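Local coordinates for uncharacterized protein (Kribbella flavida, PDB 4GB5) that is of unknown function but has a SnoaL-like domain of the NTF2 clan, a fold that commonly encloses a small-molecule pocket, at residues I23-E28 against A74-I79; L32-H37 against V56-Y61; P40-F45 against L134-L139; F120-A125 against K138-Y143. All coordinates share one frame; numbering follows the deposited sequence.

Contact 1. Residues I23-E28 against A74-I79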
# COMPACT_ATOMS: atom_id res chain seq x y z
N ILE A 23 -5.54 -8.23 -12.12
CA ILE A 23 -6.72 -8.59 -12.92
C ILE A 23 -7.51 -7.34 -13.23
O ILE A 23 -7.81 -7.05 -14.39
CB ILE A 23 -7.61 -9.63 -12.20
CG1 ILE A 23 -6.91 -10.99 -12.22
CG2 ILE A 23 -8.96 -9.78 -12.88
CD1 ILE A 23 -7.49 -12.00 -11.24
N ALA A 24 -7.89 -6.62 -12.19
CA ALA A 24 -8.71 -5.45 -12.38
C ALA A 24 -7.94 -4.34 -13.04
O ALA A 24 -8.41 -3.73 -14.00
CB ALA A 24 -9.24 -4.99 -11.06
N ASP A 25 -6.76 -4.05 -12.55
CA ASP A 25 -6.10 -2.79 -12.91
C ASP A 25 -5.41 -2.86 -14.27
O ASP A 25 -5.25 -1.83 -14.96
CB ASP A 25 -5.11 -2.35 -11.83
CG ASP A 25 -5.76 -2.11 -10.49
OD1 ASP A 25 -6.98 -1.86 -10.42
OD2 ASP A 25 -5.05 -2.18 -9.44
N LEU A 26 -5.04 -4.06 -14.71
CA LEU A 26 -4.59 -4.28 -16.11
C LEU A 26 -5.74 -4.68 -17.03
O LEU A 26 -5.52 -4.84 -18.22
CB LEU A 26 -3.53 -5.38 -16.18
CG LEU A 26 -2.22 -5.16 -15.43
CD1 LEU A 26 -1.38 -6.41 -15.33
CD2 LEU A 26 -1.44 -4.00 -16.04
N LYS A 27 -6.94 -4.84 -16.48
CA LYS A 27 -8.16 -5.28 -17.20
C LYS A 27 -7.98 -6.56 -17.99
O LYS A 27 -8.37 -6.67 -19.15
CB LYS A 27 -8.74 -4.18 -18.09
CG LYS A 27 -9.55 -3.16 -17.32
CD LYS A 27 -10.35 -2.26 -18.23
CE LYS A 27 -10.76 -0.96 -17.59
NZ LYS A 27 -11.50 -0.11 -18.54
N GLU A 28 -7.38 -7.53 -17.33
CA GLU A 28 -7.03 -8.80 -17.92
C GLU A 28 -7.86 -9.86 -17.25
O GLU A 28 -7.50 -10.42 -16.21
CB GLU A 28 -5.54 -9.05 -17.81
CG GLU A 28 -5.07 -9.95 -18.95
CD GLU A 28 -5.47 -11.38 -18.79
OE1 GLU A 28 -6.48 -11.78 -19.40
OE2 GLU A 28 -4.74 -12.11 -18.07
N ALA A 74 -9.89 3.77 -15.61
CA ALA A 74 -8.81 3.12 -14.92
C ALA A 74 -9.27 2.79 -13.53
O ALA A 74 -10.23 3.38 -13.02
CB ALA A 74 -7.59 4.02 -14.85
N THR A 75 -8.58 1.84 -12.92
CA THR A 75 -8.74 1.56 -11.52
C THR A 75 -7.37 1.35 -10.89
O THR A 75 -6.39 1.09 -11.59
CB THR A 75 -9.61 0.33 -11.25
OG1 THR A 75 -9.05 -0.81 -11.90
CG2 THR A 75 -11.03 0.50 -11.76
N HIS A 76 -7.31 1.46 -9.56
CA HIS A 76 -6.11 1.11 -8.82
C HIS A 76 -6.51 0.52 -7.48
O HIS A 76 -7.20 1.15 -6.68
CB HIS A 76 -5.21 2.34 -8.57
CG HIS A 76 -3.84 1.98 -8.06
ND1 HIS A 76 -2.84 1.58 -8.92
CD2 HIS A 76 -3.33 1.95 -6.82
CE1 HIS A 76 -1.76 1.31 -8.21
NE2 HIS A 76 -2.03 1.52 -6.94
N HIS A 77 -6.06 -0.71 -7.27
CA HIS A 77 -6.25 -1.41 -6.01
C HIS A 77 -4.95 -1.46 -5.27
O HIS A 77 -4.02 -2.12 -5.74
CB HIS A 77 -6.75 -2.85 -6.24
CG HIS A 77 -8.13 -2.93 -6.78
ND1 HIS A 77 -8.44 -2.50 -8.04
CD2 HIS A 77 -9.27 -3.42 -6.25
CE1 HIS A 77 -9.73 -2.69 -8.27
NE2 HIS A 77 -10.26 -3.26 -7.20
N ALA A 78 -4.91 -0.82 -4.09
CA ALA A 78 -3.74 -0.88 -3.22
C ALA A 78 -4.09 -1.80 -2.06
O ALA A 78 -4.88 -1.44 -1.17
CB ALA A 78 -3.41 0.51 -2.73
N ILE A 79 -3.51 -2.99 -2.07
CA ILE A 79 -3.79 -4.04 -1.06
C ILE A 79 -2.57 -4.16 -0.17
O ILE A 79 -1.44 -4.38 -0.63
CB ILE A 79 -4.16 -5.36 -1.73
CG1 ILE A 79 -5.26 -5.11 -2.77
CG2 ILE A 79 -4.53 -6.43 -0.71
CD1 ILE A 79 -5.69 -6.35 -3.51
O HOH W 1 -9.60 -1.37 -14.47
O HOH W 2 -7.03 0.39 -15.01

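Contact 2. Residues L32-H37 against V56-Y61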
# COMPACT_ATOMS: atom_id res chain seq x y z
N LEU A 32 -5.36 -14.27 -16.44
CA LEU A 32 -4.94 -14.02 -15.06
C LEU A 32 -5.92 -14.64 -14.05
O LEU A 32 -5.46 -15.23 -13.05
CB LEU A 32 -4.73 -12.54 -14.82
CG LEU A 32 -3.72 -12.07 -13.81
CD1 LEU A 32 -2.45 -12.95 -13.77
CD2 LEU A 32 -3.39 -10.63 -14.17
N PRO A 33 -7.26 -14.52 -14.26
CA PRO A 33 -8.12 -15.14 -13.22
C PRO A 33 -7.86 -16.63 -13.02
O PRO A 33 -8.02 -17.08 -11.88
CB PRO A 33 -9.53 -14.88 -13.72
CG PRO A 33 -9.39 -13.58 -14.51
CD PRO A 33 -8.06 -13.68 -15.18
N ARG A 34 -7.46 -17.36 -14.05
CA ARG A 34 -7.14 -18.76 -13.86
C ARG A 34 -5.89 -19.00 -13.03
O ARG A 34 -5.74 -20.04 -12.41
CB ARG A 34 -6.97 -19.45 -15.22
CG ARG A 34 -8.15 -19.30 -16.11
CD ARG A 34 -9.02 -20.54 -16.11
NE ARG A 34 -10.38 -20.22 -16.52
CZ ARG A 34 -11.47 -20.87 -16.12
NH1 ARG A 34 -11.38 -21.90 -15.27
NH2 ARG A 34 -12.66 -20.47 -16.55
N ARG A 35 -4.99 -18.03 -13.07
CA ARG A 35 -3.75 -18.09 -12.29
C ARG A 35 -3.95 -17.64 -10.86
O ARG A 35 -3.09 -17.87 -10.00
CB ARG A 35 -2.72 -17.19 -12.95
CG ARG A 35 -2.46 -17.66 -14.38
CD ARG A 35 -1.30 -16.94 -15.02
NE ARG A 35 -1.22 -17.34 -16.43
CZ ARG A 35 -0.58 -18.41 -16.89
NH1 ARG A 35 0.08 -19.21 -16.07
NH2 ARG A 35 -0.60 -18.67 -18.20
N VAL A 36 -5.04 -16.94 -10.60
CA VAL A 36 -5.31 -16.37 -9.26
C VAL A 36 -6.38 -17.06 -8.43
O VAL A 36 -6.28 -17.12 -7.22
CB VAL A 36 -5.70 -14.88 -9.41
CG1 VAL A 36 -6.10 -14.21 -8.13
CG2 VAL A 36 -4.53 -14.12 -10.04
N HIS A 37 -7.41 -17.55 -9.11
CA HIS A 37 -8.62 -18.07 -8.47
C HIS A 37 -8.89 -19.54 -8.77
O HIS A 37 -8.46 -20.09 -9.80
CB HIS A 37 -9.82 -17.25 -9.00
CG HIS A 37 -9.81 -15.82 -8.55
ND1 HIS A 37 -9.92 -15.47 -7.23
CD2 HIS A 37 -9.73 -14.66 -9.25
CE1 HIS A 37 -9.86 -14.15 -7.12
NE2 HIS A 37 -9.76 -13.63 -8.32
N VAL A 56 -19.71 -19.10 -7.96
CA VAL A 56 -19.95 -18.95 -9.38
C VAL A 56 -18.83 -19.56 -10.21
O VAL A 56 -17.69 -19.61 -9.78
CB VAL A 56 -20.12 -17.47 -9.80
CG1 VAL A 56 -21.31 -16.84 -9.04
CG2 VAL A 56 -18.84 -16.68 -9.59
N PRO A 57 -19.16 -20.04 -11.42
CA PRO A 57 -18.08 -20.43 -12.30
C PRO A 57 -17.12 -19.30 -12.55
O PRO A 57 -17.51 -18.13 -12.67
CB PRO A 57 -18.80 -20.74 -13.61
CG PRO A 57 -20.17 -21.17 -13.18
CD PRO A 57 -20.47 -20.20 -12.07
N LEU A 58 -15.85 -19.65 -12.68
CA LEU A 58 -14.84 -18.62 -12.87
C LEU A 58 -15.06 -17.83 -14.16
O LEU A 58 -14.85 -16.62 -14.16
CB LEU A 58 -13.44 -19.23 -12.79
CG LEU A 58 -12.30 -18.23 -12.81
CD1 LEU A 58 -12.45 -17.23 -11.66
CD2 LEU A 58 -11.01 -19.01 -12.73
N SER A 59 -15.54 -18.48 -15.24
CA SER A 59 -15.71 -17.74 -16.48
C SER A 59 -16.85 -16.71 -16.35
O SER A 59 -16.81 -15.65 -16.96
CB SER A 59 -15.93 -18.68 -17.65
OG SER A 59 -17.14 -19.35 -17.50
N ASP A 60 -17.87 -17.02 -15.55
CA ASP A 60 -18.93 -16.05 -15.26
C ASP A 60 -18.35 -14.85 -14.51
O ASP A 60 -18.72 -13.70 -14.78
CB ASP A 60 -20.05 -16.67 -14.41
CG ASP A 60 -20.96 -17.61 -15.20
OD1 ASP A 60 -20.89 -17.62 -16.45
OD2 ASP A 60 -21.79 -18.31 -14.56
N TYR A 61 -17.54 -15.13 -13.49
CA TYR A 61 -16.94 -14.07 -12.68
C TYR A 61 -16.10 -13.19 -13.59
O TYR A 61 -16.19 -11.97 -13.54
CB TYR A 61 -16.08 -14.71 -11.57
CG TYR A 61 -15.22 -13.76 -10.80
CD1 TYR A 61 -13.85 -13.72 -11.02
CD2 TYR A 61 -15.77 -12.90 -9.86
CE1 TYR A 61 -13.05 -12.84 -10.29
CE2 TYR A 61 -14.99 -12.03 -9.14
CZ TYR A 61 -13.65 -12.02 -9.35
OH TYR A 61 -12.90 -11.13 -8.62
O HOH W 3 -15.42 -21.40 -15.60
O HOH W 4 -10.41 -11.14 -9.57

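Contact 3. Residues P40-F45 against L134-L139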
# COMPACT_ATOMS: atom_id res chain seq x y z
N PRO A 40 -14.99 -23.46 -9.24
CA PRO A 40 -15.62 -22.16 -9.05
C PRO A 40 -14.98 -21.33 -7.96
O PRO A 40 -14.07 -21.78 -7.28
CB PRO A 40 -17.06 -22.53 -8.71
CG PRO A 40 -16.94 -23.86 -8.01
CD PRO A 40 -15.81 -24.56 -8.71
N LEU A 41 -15.52 -20.12 -7.79
CA LEU A 41 -15.03 -19.12 -6.85
C LEU A 41 -16.21 -18.64 -6.01
O LEU A 41 -17.30 -18.37 -6.54
CB LEU A 41 -14.47 -17.93 -7.65
CG LEU A 41 -14.00 -16.67 -6.92
CD1 LEU A 41 -12.89 -17.07 -5.98
CD2 LEU A 41 -13.51 -15.61 -7.82
N THR A 42 -16.02 -18.49 -4.70
CA THR A 42 -17.02 -17.86 -3.88
C THR A 42 -16.73 -16.37 -3.75
O THR A 42 -15.60 -15.98 -3.50
CB THR A 42 -17.06 -18.51 -2.50
OG1 THR A 42 -17.48 -19.87 -2.67
CG2 THR A 42 -18.07 -17.82 -1.62
N ILE A 43 -17.75 -15.54 -3.97
CA ILE A 43 -17.61 -14.10 -3.89
C ILE A 43 -18.65 -13.47 -2.99
O ILE A 43 -19.79 -13.89 -2.96
CB ILE A 43 -17.70 -13.46 -5.28
CG1 ILE A 43 -18.97 -13.88 -5.97
CG2 ILE A 43 -16.52 -13.86 -6.13
CD1 ILE A 43 -19.24 -13.12 -7.26
N ASP A 44 -18.24 -12.46 -2.24
CA ASP A 44 -19.12 -11.72 -1.38
C ASP A 44 -18.72 -10.26 -1.40
O ASP A 44 -17.73 -9.83 -0.74
CB ASP A 44 -19.07 -12.28 0.04
CG ASP A 44 -19.93 -11.50 1.02
OD1 ASP A 44 -20.45 -10.41 0.67
OD2 ASP A 44 -20.04 -11.97 2.19
N PHE A 45 -19.48 -9.48 -2.16
CA PHE A 45 -19.28 -8.04 -2.23
C PHE A 45 -20.49 -7.34 -1.64
O PHE A 45 -20.78 -6.19 -1.91
CB PHE A 45 -19.06 -7.61 -3.70
CG PHE A 45 -17.87 -8.28 -4.34
CD1 PHE A 45 -16.58 -7.98 -3.91
CD2 PHE A 45 -18.02 -9.20 -5.37
CE1 PHE A 45 -15.47 -8.60 -4.49
CE2 PHE A 45 -16.91 -9.84 -5.93
CZ PHE A 45 -15.64 -9.53 -5.49
N LEU A 134 -6.90 -18.17 -4.79
CA LEU A 134 -7.92 -17.57 -3.95
C LEU A 134 -9.28 -18.21 -4.28
O LEU A 134 -9.79 -18.08 -5.40
CB LEU A 134 -7.99 -16.05 -4.16
CG LEU A 134 -6.79 -15.22 -3.72
CD1 LEU A 134 -6.95 -13.77 -4.07
CD2 LEU A 134 -6.57 -15.37 -2.23
N SER A 135 -9.85 -18.89 -3.29
CA SER A 135 -11.10 -19.64 -3.44
C SER A 135 -12.33 -18.90 -2.93
O SER A 135 -13.44 -19.24 -3.30
CB SER A 135 -11.00 -20.98 -2.71
OG SER A 135 -10.61 -20.74 -1.36
N SER A 136 -12.13 -17.91 -2.08
CA SER A 136 -13.21 -17.08 -1.61
C SER A 136 -12.73 -15.66 -1.44
O SER A 136 -11.67 -15.41 -0.83
CB SER A 136 -13.73 -17.62 -0.27
OG SER A 136 -14.69 -16.76 0.28
N VAL A 137 -13.49 -14.69 -1.96
CA VAL A 137 -13.18 -13.27 -1.80
C VAL A 137 -14.35 -12.61 -1.09
O VAL A 137 -15.51 -12.77 -1.52
CB VAL A 137 -13.00 -12.59 -3.17
CG1 VAL A 137 -12.72 -11.10 -3.05
CG2 VAL A 137 -11.88 -13.26 -3.93
N LYS A 138 -14.05 -11.89 -0.03
CA LYS A 138 -15.07 -11.14 0.67
C LYS A 138 -14.55 -9.75 0.96
O LYS A 138 -13.51 -9.58 1.60
CB LYS A 138 -15.46 -11.80 1.97
CG LYS A 138 -16.43 -10.99 2.80
CD LYS A 138 -16.79 -11.73 4.06
CE LYS A 138 -17.74 -10.96 4.98
NZ LYS A 138 -17.99 -11.76 6.24
N LEU A 139 -15.28 -8.74 0.49
CA LEU A 139 -14.91 -7.39 0.65
C LEU A 139 -15.88 -6.75 1.63
O LEU A 139 -17.07 -6.76 1.37
CB LEU A 139 -15.01 -6.68 -0.69
CG LEU A 139 -14.92 -5.16 -0.69
CD1 LEU A 139 -13.56 -4.76 -0.18
CD2 LEU A 139 -15.24 -4.55 -2.07
O HOH W 5 -19.47 -8.11 1.84

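Contact 4. Residues F120-A125 against K138-Y143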
# COMPACT_ATOMS: atom_id res chain seq x y z
N PHE A 120 -11.67 -3.94 3.73
CA PHE A 120 -10.89 -5.15 4.00
C PHE A 120 -11.31 -6.30 3.12
O PHE A 120 -12.47 -6.44 2.76
CB PHE A 120 -11.11 -5.57 5.45
CG PHE A 120 -11.02 -4.45 6.41
CD1 PHE A 120 -12.14 -3.73 6.78
CD2 PHE A 120 -9.78 -4.08 6.89
CE1 PHE A 120 -12.05 -2.64 7.63
CE2 PHE A 120 -9.67 -2.99 7.75
CZ PHE A 120 -10.82 -2.27 8.12
N TYR A 121 -10.34 -7.14 2.79
CA TYR A 121 -10.60 -8.47 2.27
C TYR A 121 -10.49 -9.44 3.41
O TYR A 121 -9.58 -9.32 4.25
CB TYR A 121 -9.60 -8.88 1.17
CG TYR A 121 -9.79 -8.11 -0.11
CD1 TYR A 121 -11.00 -8.16 -0.81
CD2 TYR A 121 -8.77 -7.34 -0.64
CE1 TYR A 121 -11.16 -7.44 -1.98
CE2 TYR A 121 -8.93 -6.66 -1.80
CZ TYR A 121 -10.11 -6.67 -2.45
OH TYR A 121 -10.26 -5.95 -3.64
N ASP A 122 -11.41 -10.42 3.43
CA ASP A 122 -11.31 -11.56 4.31
C ASP A 122 -11.55 -12.79 3.44
O ASP A 122 -12.67 -13.16 3.13
CB ASP A 122 -12.26 -11.47 5.48
CG ASP A 122 -11.90 -10.35 6.42
OD1 ASP A 122 -10.96 -10.56 7.24
OD2 ASP A 122 -12.49 -9.26 6.30
N ASN A 123 -10.44 -13.31 2.93
CA ASN A 123 -10.42 -14.25 1.83
C ASN A 123 -9.92 -15.61 2.27
O ASN A 123 -9.36 -15.75 3.36
CB ASN A 123 -9.48 -13.72 0.75
CG ASN A 123 -10.05 -12.54 0.01
OD1 ASN A 123 -11.11 -12.02 0.36
ND2 ASN A 123 -9.31 -12.07 -1.03
N GLU A 124 -10.16 -16.62 1.44
CA GLU A 124 -9.60 -17.95 1.63
C GLU A 124 -8.78 -18.34 0.42
O GLU A 124 -9.07 -17.94 -0.72
CB GLU A 124 -10.69 -19.02 1.90
CG GLU A 124 -11.47 -18.72 3.17
CD GLU A 124 -12.72 -19.57 3.39
OE1 GLU A 124 -13.12 -20.33 2.50
OE2 GLU A 124 -13.32 -19.44 4.48
N ALA A 125 -7.73 -19.11 0.66
CA ALA A 125 -6.94 -19.67 -0.44
C ALA A 125 -6.79 -21.16 -0.25
O ALA A 125 -6.94 -21.68 0.84
CB ALA A 125 -5.57 -19.03 -0.48
N LYS A 138 -14.05 -11.89 -0.03
CA LYS A 138 -15.07 -11.14 0.67
C LYS A 138 -14.55 -9.75 0.96
O LYS A 138 -13.51 -9.58 1.60
CB LYS A 138 -15.46 -11.80 1.97
CG LYS A 138 -16.43 -10.99 2.80
CD LYS A 138 -16.79 -11.73 4.06
CE LYS A 138 -17.74 -10.96 4.98
NZ LYS A 138 -17.99 -11.76 6.24
N LEU A 139 -15.28 -8.74 0.49
CA LEU A 139 -14.91 -7.39 0.65
C LEU A 139 -15.88 -6.75 1.63
O LEU A 139 -17.07 -6.76 1.37
CB LEU A 139 -15.01 -6.68 -0.69
CG LEU A 139 -14.92 -5.16 -0.69
CD1 LEU A 139 -13.56 -4.76 -0.18
CD2 LEU A 139 -15.24 -4.55 -2.07
N THR A 140 -15.36 -6.17 2.70
CA THR A 140 -16.13 -5.40 3.69
C THR A 140 -15.68 -3.93 3.60
O THR A 140 -14.53 -3.61 3.89
CB THR A 140 -15.90 -5.96 5.09
OG1 THR A 140 -16.33 -7.32 5.18
CG2 THR A 140 -16.71 -5.15 6.12
N ALA A 141 -16.56 -3.02 3.19
CA ALA A 141 -16.20 -1.62 3.07
C ALA A 141 -16.29 -0.90 4.41
O ALA A 141 -17.30 -1.06 5.12
CB ALA A 141 -17.09 -0.92 2.08
N SER A 142 -15.26 -0.15 4.76
CA SER A 142 -15.35 0.74 5.89
C SER A 142 -15.90 2.11 5.49
O SER A 142 -16.52 2.78 6.30
CB SER A 142 -13.96 0.86 6.52
OG SER A 142 -13.11 1.36 5.56
N TYR A 143 -15.70 2.49 4.23
CA TYR A 143 -16.08 3.80 3.74
C TYR A 143 -16.11 3.76 2.21
O TYR A 143 -15.35 3.02 1.59
CB TYR A 143 -15.06 4.84 4.21
CG TYR A 143 -15.52 6.25 4.09
CD1 TYR A 143 -16.40 6.77 5.03
CD2 TYR A 143 -15.07 7.05 3.08
CE1 TYR A 143 -16.83 8.10 4.95
CE2 TYR A 143 -15.52 8.39 2.98
CZ TYR A 143 -16.38 8.88 3.90
OH TYR A 143 -16.80 10.20 3.84
O HOH W 6 -14.28 -8.77 4.39

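Contact 1. Residues I23-E28 against A74-I79
The carboxylate of Asp25 reaches from the last turn of helix 6-25 onto strand 74-87, outermost in the sheet of this chain, and overlaps Thr75, His76 and His77. Its CG stands anti to the carbonyl carbon (chi1 -61°), which carries both oxygens to the strand although the CB bond itself does not aim at it. OD1 accepts two hydrogen bonds: Thr75 OG1 comes from the anti side at 2.8 Å, and His77 ND1 comes from the syn side at 2.9 Å from OD1. The second donor keeps OD1 near the plane of the imidazole, at its edge, while the carboxylate and ring planes stand 35° apart. OD2 takes the backbone N of His77 at 2.8 Å, with an N-H...O angle of 167°. Ala24 CB packs on His77 CE1 at 3.6 Å. Two waters extend the junction: one donates to Ala24 O and to Thr75 OG1, the other bridges Asp25 O and Thr75 N. Lys27, with positive phi, ends the helix in a Schellman motif: Glu28 N bonds Ile23 O at 3.0 Å and Lys27 N bonds Ala24 O at 3.1 Å. An asparagine in place of Asp25 would probably set an amide NH2 against donors that now find an oxygen, leaving at least one without its acceptor and the His77 imidazole less firmly fixed in its rotation. ND1 of His77 is the donor, so this is a His-carboxylate hydrogen bond; with His96 of the second subunit also bonded to OD2, the buried carboxylate takes its bonds from two subunits.

Contact 2. Residues L32-H37 against V56-Y61
Leu58 lies between Pro33, Arg34 and His37, and its two methyl groups divide the work. CD1 meets His37 CB at 3.7 Å and, more loosely, Pro33 CB; CD2 touches the carbonyl O of Pro33 and sits over one face of the Arg34 guanidinium, 3.8 Å above its plane and displaced toward the rim. With CG anti to the backbone N (chi1 -173°), the Leu58 side chain reaches across to helix 32-36, running past that of Arg34 in the opposite direction. The second meeting is aromatic: Tyr61 turns an edge to the face of His37 in a T-shaped pair, the ring centroids 5.3 Å apart and the planes at 78°. Tyr61 CE1 makes the approach, 3.9 Å from His37 NE2. A water links the polar ends of the same two rings, lying 2.9 Å from His37 NE2 and 2.7 Å from Tyr61 OH. In the SnoaL-like fold these segments belong to the helical side that packs against the curved sheet, where the short helix 32-36 lies beside the first turn of helix 58-69. At the more open end of the contact a second water accepts from Arg34 NH2 and from Ser59 N, 2.9 Å from the latter, and so ties the guanidinium edge to the start of helix 58-69. Farther out, Asp39 pairs with Arg34 NH1 in a salt bridge and also accepts from Leu58 N, positioning both partners of the face contact. His37 is anchored by ND1, bonded to Leu134 O, while Val36 CG1 lies 3.7 Å above the plane of its ring, over the centre.

Contact 3. Residues P40-F45 against L134-L139
Phe45 brings its ring against strand 131-145 where strand 41-44 ends. From CB the chain turns with CG anti to the carbonyl carbon (chi1 -60°), and CD1 meets Leu139 CB at 3.8 Å, at the ring edge and near its plane, and comes near Leu139 CD2; farther out, CE1 lies 4.0 Å from Val137 CG1, which CZ also approaches at the tip. The side chain crosses Leu139 at about a right angle. Beneath it the strands are parallel neighbours in the mixed sheet, their axes 4.7 Å apart and 5° from parallel, with Thr42 beside Ser136, Ile43 beside Val137 and Asp44 beside Lys138. Four backbone hydrogen bonds fix this register, from Thr42 N to Ser135 O, Val137 N to Thr42 O, Asp44 N to Val137 O, and Leu139 N to Asp44 O, the first with an N-H...O angle of 172°. At the other end Leu41 CD1 rests on Leu134 O at 3.3 Å, where Ser135 and Ser136 form a classic beta bulge opposite Glu124. With Phe45 cut back to alanine, Val137 CG1 and Leu139 CB would probably lose their aromatic neighbour and a gap would open between them and the strand end. On the sheet face of Thr42 and Ser136, Asp44 and Lys138 lie side by side, yet OD2 stays 4.5 Å from NZ, beyond a salt bridge. NZ instead hydrogen-bonds a triethylene glycol, probably from the crystallisation liquor. Asp44 OD1 accepts from Glu46 N and from a water that also donates to Leu139 O, so the charges probably attract only at a distance while hydrogen bonds hold the carboxylate.

Contact 4. Residues F120-A125 against K138-Y143
Asn123 sets its CG anti to the carbonyl carbon (chi1 -72°), and an almost flat chi2 of 6° then turns OD1 toward the neighbouring strand, where it accepts from Lys138 N at 3.0 Å. A side-chain amide thus occupies a place in the backbone ladder of the antiparallel hairpin formed by strands 114-128 and 131-145, next to the bulge opposite Glu124. Farther along, the ladder is regular: Phe120 and Thr140 form a hydrogen-bonded pair, each N to the other's O at 2.9 Å, and Asp122 N adds a bond to Lys138 O. Tyr121 and Leu139 are the non-hydrogen-bonded pair between them. Tyr121 packs CE1 against Leu139 CD1 at 4.0 Å and meets the ring of Tyr20 edge-to-face. On the other face Phe120 CE1 approaches Ser142 CB, where the chain turns a corner, while Leu26 of the third subunit packs on the same phenyl ring. Asp122 OD1 is bonded to His94 ND1, and its other oxygen takes part in a water site. That water lies 2.7 Å from Asp122 OD2 and 2.6 Å from Thr140 OG1.

Overall arrangement
Helices pack on a curved mixed sheet. Contacts 3 and 4 lie side by side, centres about 9 Å apart, and share Lys138 and Leu139 on strand 131-145, which runs parallel to 41-44 on one flank and antiparallel to 114-128 on the other. Contact 2, its centre about 10 Å from that of contact 3, joins that part of the sheet through Val36 to Leu134 and Val56 to Leu41. Contact 1 lies across the chain's centre from contacts 3 and 4, centres about 17 and 16 Å away, yet Ile79 and His77 touch Tyr121 of contact 4. Along the chain, contact 2 falls between the segments of contact 1, whereas contact 3 alternates with both, binding early helices and late strands into one domain.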